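Side-chain contacts in probable amidase (Thermus thermophilus, PDB 2DC0), which is of unassigned function but belongs to the amidase family, with a chain folded around a large mixed beta-sheet flanked by helices: residues R46-A49 with L50-T53; G247-V251 with E252-A256; G307-P310 with Q311-E314; L386-L390 with L391-T395. All blocks are in the same frame, centred on the assembly; numbering follows the deposited sequence.

Interaction 1. Residues R46-A49 with L50-T53; sequences RKEA and LALT
Thr53 grips Ala49 twice at the tight end of this contact, which covers about two turns of helix 42-57. The carbonyl oxygen of Ala49 takes the usual helical bond from Thr53 N at 2.9 Å. It takes a second bond from the hydroxyl, with Thr53 OG1 2.8 Å from Ala49 O. The two donors come from opposite faces of the carbonyl plane, and the hydroxyl stands 38° above it. A chi1 of -63° sets OG1 beside its own backbone N, from where it can bend back along the helix. This is the packed side: Ala49 touches Leu21 of helix 17-30, and both Ala49 and Leu52 rest on Leu110.

At the margin lies Glu48, whose chain bends at chi2 (62°) and carries the carboxylate over the buried Leu52, with OE2 3.8 Å from Leu52 CG. That is a van der Waals touch of carboxylate oxygen on leucine, not a bond; the charged partner is Arg62, in a long, weak ion pair. Toward the solvent the grip weakens. Leu50 is exposed, yet its CG sits only 3.2 Å from Arg46 O, the oxygen its N-H binds. Arg46 leads its guanidinium away to a salt bridge with Glu22.

The chemistry implies that the Thr53 hydroxyl spends its proton inside the helix, leaving the oxygen able to accept weakly from Leu18 N, so a buried polar group is satisfied within and between helices.

Interaction 2. Residues G247-V251 with E252-A256; sequences GRLGV and EVRKA
Gly247 approaches the edge of the Arg254 guanidinium, its N 4.3 Å from Arg254 NH1 and near the plane of the group, in a loop that leads into the N-terminus of helix 251-263, with Gly250 as N-cap. NH1 itself is held by a salt bridge to Glu371, whose carboxylate also accepts from Leu249 N and so ties loop and arginine together.

Leu249 makes the main contact. Its CD1 lies over the centre of one guanidinium face, 3.8 Å from Arg254 CZ, the two side chains crossing at about a right angle. The other methyl, Leu249 CD2, meets Val253 CG1 at 4.3 Å, and both residues continue onto Pro354. Arg254 can offer that face because its chain bends at chi2 (107°) and again at chi3.

Gly250, the cap, brings only backbone: Gly250 O accepts from Arg254 N at 2.9 Å, nearly in line with the carbonyl. Val251 opens the helix proper, and Val251 O receives Lys255 N at 3.1 Å. Its CG1 lies 4.0 Å from Lys255 CD, so the exposed lysine chain passes obliquely by the valine before Lys255 NZ reaches Glu252 OE1 in a 3.6 Å salt bridge.

Interaction 3. Residues G307-P310 with Q311-E314; sequences GFSP and QVRE
Ser309 and Arg313 are joined by the first bond of helix 310-321: Arg313 N donates to Ser309 O at 2.8 Å, nearly straight along the carbonyl. Glu314 N follows with a bond of 2.8 Å to Pro310 O. Phe308 and Ser309 are still extended, and the backbone turns helical at Pro310, which makes Ser309 the N-cap of a helix whose first turn starts with proline. Pro310 has no N-H to offer, and none is needed at this place in the helix.

The cap is completed by the serine side chain. A chi1 of 61° tucks OG between the backbone N and the carbonyl carbon, facing the helix end, where Val312 N reaches Ser309 OG in a weak capping bond of 3.5 Å. The hydroxyl has its stronger partner elsewhere, in Glu119, so the same group links the helix start to the loop that carries that glutamate. Gln311, at the exposed side, sends its amide away to His118.

On the buried side the Phe308 side chain crosses that of Val312 at about a right angle, with Phe308 CD1 3.9 Å from Val312 CG1, while its ring continues onto Ala300 and Leu301 of helix 298-303. Phe308 CB also meets Arg313 CB at 4.2 Å. Arg313 then curls back over the loop, bent at chi3 (64°), so that one guanidinium face lies over Pro310 CA and NH1 bonds weakly to Pro305 O. Val312 is fixed from the cap side too, its CG2 lying 3.5 Å from Ser309 OG.

Interaction 4. Residues L386-L390 with L391-T395; sequences LPFSL and LGVPT
Phe388 packs against Val393 and Thr395 where the short helix 386-390 gives way to strand 395-403, a wholly buried local contact across a helix exit. Val393 CG2 stands 3.8 Å from Phe388 CB and lies near the plane of the ring, at its edge. Thr395 comes in at about a right angle, with OG1 3.3 Å from Phe388 CB. Within the helix, Pro387 CB covers one face of the same ring, over its centre.

The backbone between them forms a Schellman motif. Leu391 N still makes a helical bond to Pro387 O at 3.0 Å. Gly392 then swings to a phi of 73°, and two weak bonds run back into the last turn: Val393 N to Phe388 O at 3.1 Å and Gly392 N to Ser389 O, also 3.1 Å. This reversal brings Val393 back beside Phe388; a chi1 of -62° puts CG1 beside the backbone N and leaves CG2 between N and carbonyl carbon, on the side of Phe388.

Leu391 CG lies 3.5 Å from Pro387 O, alongside the helical bond. Thr395 OG1 donates to Val393 O at 3.1 Å from 49° above the carbonyl plane, and Lys185 NZ gives that oxygen a second bond.

From the N terminus the four contacts come in series, each spanning one continuous stretch, so none nests within or crosses another and none closes a long loop. Interaction 1 lies within a helix that packs on helix 17-30 and strand 110-115. Interactions 2 and 3 both start helices, after helix 242-245 and helix 298-303 respectively, whereas interaction 4 ends one and hands the chain to central strand 395-403. Interaction 1 stands on the opposite side of the chain's centre from interactions 2 and 4. Interactions 2 and 4 approach most closely, about 8 Å between nearest atoms, and both reach strand 395-403: Ala256 touches it, and Thr395 begins it.

Interaction 1. Residues R46-A49 with L50-T53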
# COMPACT_ATOMS: atom_id res chain seq x y z
N ARG A 46 -35.13 -11.79 -23.52
CA ARG A 46 -35.43 -12.81 -24.52
C ARG A 46 -35.07 -12.31 -25.92
O ARG A 46 -34.52 -13.06 -26.73
CB ARG A 46 -36.90 -13.22 -24.44
CG ARG A 46 -37.23 -14.13 -23.26
CD ARG A 46 -38.61 -14.77 -23.41
NE ARG A 46 -38.84 -15.86 -22.45
CZ ARG A 46 -39.64 -15.78 -21.39
NH1 ARG A 46 -40.29 -14.66 -21.12
NH2 ARG A 46 -39.80 -16.83 -20.60
N LYS A 47 -35.35 -11.04 -26.20
CA LYS A 47 -35.04 -10.47 -27.50
C LYS A 47 -33.53 -10.59 -27.78
O LYS A 47 -33.13 -10.97 -28.89
CB LYS A 47 -35.46 -9.00 -27.54
CG LYS A 47 -35.16 -8.29 -28.85
CD LYS A 47 -35.66 -6.85 -28.83
CE LYS A 47 -35.27 -6.13 -30.11
NZ LYS A 47 -35.66 -4.70 -30.12
N GLU A 48 -32.71 -10.26 -26.79
CA GLU A 48 -31.26 -10.35 -26.93
C GLU A 48 -30.85 -11.81 -27.04
O GLU A 48 -29.96 -12.17 -27.83
CB GLU A 48 -30.58 -9.69 -25.72
CG GLU A 48 -29.05 -9.64 -25.78
CD GLU A 48 -28.53 -8.82 -26.95
OE1 GLU A 48 -28.99 -7.68 -27.13
OE2 GLU A 48 -27.64 -9.32 -27.68
N ALA A 49 -31.49 -12.67 -26.25
CA ALA A 49 -31.20 -14.09 -26.28
C ALA A 49 -31.40 -14.66 -27.68
O ALA A 49 -30.60 -15.47 -28.15
CB ALA A 49 -32.09 -14.83 -25.28
N LEU A 50 -32.46 -14.23 -28.36
CA LEU A 50 -32.76 -14.69 -29.71
C LEU A 50 -31.64 -14.30 -30.68
O LEU A 50 -31.20 -15.11 -31.49
CB LEU A 50 -34.09 -14.09 -30.19
CG LEU A 50 -35.35 -14.55 -29.45
CD1 LEU A 50 -36.56 -13.76 -29.94
CD2 LEU A 50 -35.57 -16.04 -29.69
N ALA A 51 -31.20 -13.05 -30.58
CA ALA A 51 -30.13 -12.54 -31.43
C ALA A 51 -28.85 -13.34 -31.24
O ALA A 51 -28.18 -13.71 -32.21
CB ALA A 51 -29.88 -11.06 -31.13
N LEU A 52 -28.49 -13.60 -29.98
CA LEU A 52 -27.28 -14.35 -29.68
C LEU A 52 -27.38 -15.79 -30.15
O LEU A 52 -26.39 -16.38 -30.56
CB LEU A 52 -26.98 -14.31 -28.18
CG LEU A 52 -26.59 -12.94 -27.62
CD1 LEU A 52 -26.47 -13.01 -26.11
CD2 LEU A 52 -25.28 -12.48 -28.25
N THR A 53 -28.59 -16.35 -30.09
CA THR A 53 -28.81 -17.72 -30.52
C THR A 53 -28.59 -17.85 -32.03
O THR A 53 -27.88 -18.75 -32.48
CB THR A 53 -30.24 -18.17 -30.18
OG1 THR A 53 -30.42 -18.16 -28.76
CG2 THR A 53 -30.50 -19.58 -30.70

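Interaction 2. Residues G247-V251 with E252-A256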
# COMPACT_ATOMS: atom_id res chain seq x y z
N GLY A 247 -10.10 -15.36 19.45
CA GLY A 247 -11.36 -14.84 19.97
C GLY A 247 -12.33 -14.24 18.96
O GLY A 247 -13.38 -13.75 19.34
N ARG A 248 -12.00 -14.30 17.67
CA ARG A 248 -12.88 -13.72 16.67
C ARG A 248 -13.71 -14.71 15.86
O ARG A 248 -14.40 -14.33 14.92
CB ARG A 248 -12.08 -12.80 15.74
CG ARG A 248 -11.48 -11.60 16.46
CD ARG A 248 -11.20 -10.44 15.51
NE ARG A 248 -10.60 -9.29 16.17
CZ ARG A 248 -11.25 -8.36 16.87
NH1 ARG A 248 -12.57 -8.44 17.03
NH2 ARG A 248 -10.58 -7.35 17.42
N LEU A 249 -13.63 -15.98 16.22
CA LEU A 249 -14.39 -17.01 15.53
C LEU A 249 -15.42 -17.62 16.47
O LEU A 249 -15.26 -17.58 17.69
CB LEU A 249 -13.45 -18.12 15.04
CG LEU A 249 -12.40 -17.74 14.01
CD1 LEU A 249 -11.55 -18.95 13.66
CD2 LEU A 249 -13.08 -17.19 12.77
N GLY A 250 -16.50 -18.16 15.90
CA GLY A 250 -17.50 -18.81 16.72
C GLY A 250 -16.94 -20.20 16.97
O GLY A 250 -16.17 -20.71 16.16
N VAL A 251 -17.31 -20.82 18.09
CA VAL A 251 -16.82 -22.16 18.44
C VAL A 251 -16.89 -23.21 17.32
O VAL A 251 -15.94 -23.96 17.11
CB VAL A 251 -17.58 -22.73 19.67
CG1 VAL A 251 -17.14 -24.16 19.94
CG2 VAL A 251 -17.28 -21.86 20.90
N GLU A 252 -18.01 -23.26 16.59
CA GLU A 252 -18.18 -24.24 15.52
C GLU A 252 -17.31 -23.99 14.29
O GLU A 252 -16.82 -24.94 13.67
CB GLU A 252 -19.65 -24.34 15.10
CG GLU A 252 -20.61 -24.88 16.17
CD GLU A 252 -20.11 -26.16 16.83
OE1 GLU A 252 -19.77 -27.13 16.11
OE2 GLU A 252 -20.07 -26.20 18.08
N VAL A 253 -17.14 -22.73 13.91
CA VAL A 253 -16.31 -22.41 12.76
C VAL A 253 -14.86 -22.66 13.16
O VAL A 253 -14.04 -23.10 12.34
CB VAL A 253 -16.52 -20.95 12.31
CG1 VAL A 253 -15.45 -20.52 11.31
CG2 VAL A 253 -17.90 -20.82 11.66
N ARG A 254 -14.54 -22.39 14.42
CA ARG A 254 -13.20 -22.63 14.93
C ARG A 254 -12.87 -24.11 14.74
O ARG A 254 -11.78 -24.47 14.32
CB ARG A 254 -13.13 -22.30 16.42
CG ARG A 254 -11.78 -22.58 17.04
CD ARG A 254 -11.09 -21.27 17.32
NE ARG A 254 -9.88 -21.11 16.53
CZ ARG A 254 -9.20 -19.98 16.46
NH1 ARG A 254 -9.62 -18.90 17.12
NH2 ARG A 254 -8.09 -19.92 15.73
N LYS A 255 -13.84 -24.96 15.07
CA LYS A 255 -13.64 -26.41 14.94
C LYS A 255 -13.48 -26.83 13.48
O LYS A 255 -12.62 -27.65 13.16
CB LYS A 255 -14.82 -27.15 15.59
CG LYS A 255 -14.86 -26.96 17.11
CD LYS A 255 -16.20 -27.35 17.73
CE LYS A 255 -16.51 -28.83 17.56
NZ LYS A 255 -17.79 -29.16 18.26
N ALA A 256 -14.30 -26.27 12.60
CA ALA A 256 -14.20 -26.61 11.19
C ALA A 256 -12.85 -26.17 10.63
O ALA A 256 -12.20 -26.91 9.89
CB ALA A 256 -15.33 -25.95 10.40

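Interaction 3. Residues G307-P310 with Q311-E314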
# COMPACT_ATOMS: atom_id res chain seq x y z
N GLY A 307 -34.24 9.66 2.08
CA GLY A 307 -34.11 8.67 1.02
C GLY A 307 -33.21 7.53 1.46
O GLY A 307 -33.18 6.48 0.81
N PHE A 308 -32.49 7.73 2.55
CA PHE A 308 -31.58 6.72 3.10
C PHE A 308 -32.24 6.06 4.31
O PHE A 308 -32.98 6.71 5.05
CB PHE A 308 -30.26 7.36 3.56
CG PHE A 308 -29.42 7.92 2.45
CD1 PHE A 308 -28.81 7.07 1.53
CD2 PHE A 308 -29.24 9.29 2.33
CE1 PHE A 308 -28.01 7.59 0.51
CE2 PHE A 308 -28.45 9.82 1.31
CZ PHE A 308 -27.83 8.97 0.39
N SER A 309 -31.98 4.78 4.51
CA SER A 309 -32.54 4.06 5.66
C SER A 309 -31.83 4.57 6.92
O SER A 309 -30.74 5.15 6.83
CB SER A 309 -32.31 2.56 5.51
OG SER A 309 -30.92 2.26 5.47
N PRO A 310 -32.44 4.37 8.10
CA PRO A 310 -31.81 4.84 9.35
C PRO A 310 -30.37 4.35 9.53
O PRO A 310 -29.47 5.15 9.82
CB PRO A 310 -32.75 4.29 10.42
CG PRO A 310 -34.09 4.37 9.74
CD PRO A 310 -33.79 3.84 8.35
N GLN A 311 -30.15 3.04 9.36
CA GLN A 311 -28.82 2.44 9.50
C GLN A 311 -27.80 3.13 8.60
O GLN A 311 -26.75 3.57 9.05
CB GLN A 311 -28.87 0.94 9.14
CG GLN A 311 -27.56 0.17 9.42
CD GLN A 311 -27.26 -0.90 8.36
OE1 GLN A 311 -26.78 -2.01 8.68
NE2 GLN A 311 -27.52 -0.58 7.09
N VAL A 312 -28.12 3.20 7.31
CA VAL A 312 -27.22 3.84 6.36
C VAL A 312 -27.03 5.32 6.67
O VAL A 312 -25.92 5.83 6.61
CB VAL A 312 -27.74 3.68 4.91
CG1 VAL A 312 -26.97 4.61 3.97
CG2 VAL A 312 -27.56 2.24 4.46
N ARG A 313 -28.12 6.00 7.00
CA ARG A 313 -28.05 7.42 7.31
C ARG A 313 -27.13 7.67 8.50
O ARG A 313 -26.34 8.62 8.50
CB ARG A 313 -29.45 7.96 7.60
CG ARG A 313 -29.57 9.47 7.50
CD ARG A 313 -31.03 9.88 7.40
NE ARG A 313 -31.76 9.53 8.61
CZ ARG A 313 -33.02 9.10 8.63
NH1 ARG A 313 -33.68 8.96 7.49
NH2 ARG A 313 -33.61 8.83 9.79
N GLU A 314 -27.22 6.82 9.52
CA GLU A 314 -26.37 6.98 10.69
C GLU A 314 -24.89 6.82 10.32
O GLU A 314 -24.04 7.59 10.79
CB GLU A 314 -26.75 5.96 11.77
CG GLU A 314 -25.76 5.87 12.92
CD GLU A 314 -26.21 4.91 14.00
OE1 GLU A 314 -26.76 3.85 13.66
OE2 GLU A 314 -25.99 5.21 15.20

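Interaction 4. Residues L386-L390 with L391-T395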
# COMPACT_ATOMS: atom_id res chain seq x y z
N LEU A 386 -12.27 -7.18 6.13
CA LEU A 386 -11.80 -5.83 5.85
C LEU A 386 -10.30 -5.54 5.68
O LEU A 386 -9.92 -4.68 4.90
CB LEU A 386 -12.41 -4.85 6.87
CG LEU A 386 -11.98 -4.89 8.35
CD1 LEU A 386 -10.63 -4.20 8.50
CD2 LEU A 386 -13.04 -4.15 9.20
N PRO A 387 -9.42 -6.27 6.39
CA PRO A 387 -7.99 -5.99 6.23
C PRO A 387 -7.46 -6.14 4.80
O PRO A 387 -6.67 -5.33 4.33
CB PRO A 387 -7.32 -6.99 7.17
CG PRO A 387 -8.38 -7.26 8.20
CD PRO A 387 -9.62 -7.37 7.35
N PHE A 388 -7.92 -7.18 4.12
CA PHE A 388 -7.45 -7.47 2.77
C PHE A 388 -7.97 -6.55 1.68
O PHE A 388 -7.30 -6.34 0.67
CB PHE A 388 -7.73 -8.95 2.52
CG PHE A 388 -7.37 -9.81 3.70
CD1 PHE A 388 -6.04 -9.90 4.12
CD2 PHE A 388 -8.36 -10.41 4.48
CE1 PHE A 388 -5.71 -10.55 5.31
CE2 PHE A 388 -8.03 -11.07 5.66
CZ PHE A 388 -6.71 -11.14 6.08
N SER A 389 -9.17 -6.00 1.88
CA SER A 389 -9.73 -5.07 0.92
C SER A 389 -9.11 -3.70 1.25
O SER A 389 -8.76 -2.93 0.36
CB SER A 389 -11.25 -5.02 1.02
OG SER A 389 -11.67 -4.92 2.37
N LEU A 390 -8.98 -3.42 2.55
CA LEU A 390 -8.38 -2.17 3.00
C LEU A 390 -7.00 -1.99 2.37
O LEU A 390 -6.66 -0.90 1.92
CB LEU A 390 -8.23 -2.16 4.53
CG LEU A 390 -7.53 -0.92 5.12
CD1 LEU A 390 -8.41 0.31 4.94
CD2 LEU A 390 -7.23 -1.14 6.60
N LEU A 391 -6.23 -3.07 2.34
CA LEU A 391 -4.87 -3.04 1.80
C LEU A 391 -4.74 -3.44 0.32
O LEU A 391 -3.64 -3.46 -0.22
CB LEU A 391 -3.95 -3.89 2.68
CG LEU A 391 -3.84 -3.36 4.12
CD1 LEU A 391 -2.99 -4.31 4.98
CD2 LEU A 391 -3.20 -1.97 4.09
N GLY A 392 -5.87 -3.78 -0.31
CA GLY A 392 -5.88 -4.12 -1.73
C GLY A 392 -5.32 -5.42 -2.27
O GLY A 392 -5.14 -5.54 -3.49
N VAL A 393 -5.06 -6.41 -1.41
CA VAL A 393 -4.49 -7.67 -1.87
C VAL A 393 -5.55 -8.66 -2.37
O VAL A 393 -6.68 -8.68 -1.88
CB VAL A 393 -3.66 -8.34 -0.76
CG1 VAL A 393 -2.49 -7.44 -0.40
CG2 VAL A 393 -4.51 -8.61 0.46
N PRO A 394 -5.20 -9.49 -3.37
CA PRO A 394 -6.13 -10.47 -3.93
C PRO A 394 -6.60 -11.48 -2.89
O PRO A 394 -5.78 -12.11 -2.23
CB PRO A 394 -5.33 -11.11 -5.07
CG PRO A 394 -3.91 -11.02 -4.56
CD PRO A 394 -3.86 -9.63 -3.98
N THR A 395 -7.91 -11.62 -2.75
CA THR A 395 -8.47 -12.53 -1.77
C THR A 395 -9.65 -13.32 -2.33
O THR A 395 -10.61 -12.75 -2.85
CB THR A 395 -8.93 -11.77 -0.52
OG1 THR A 395 -7.87 -10.90 -0.09
CG2 THR A 395 -9.27 -12.75 0.60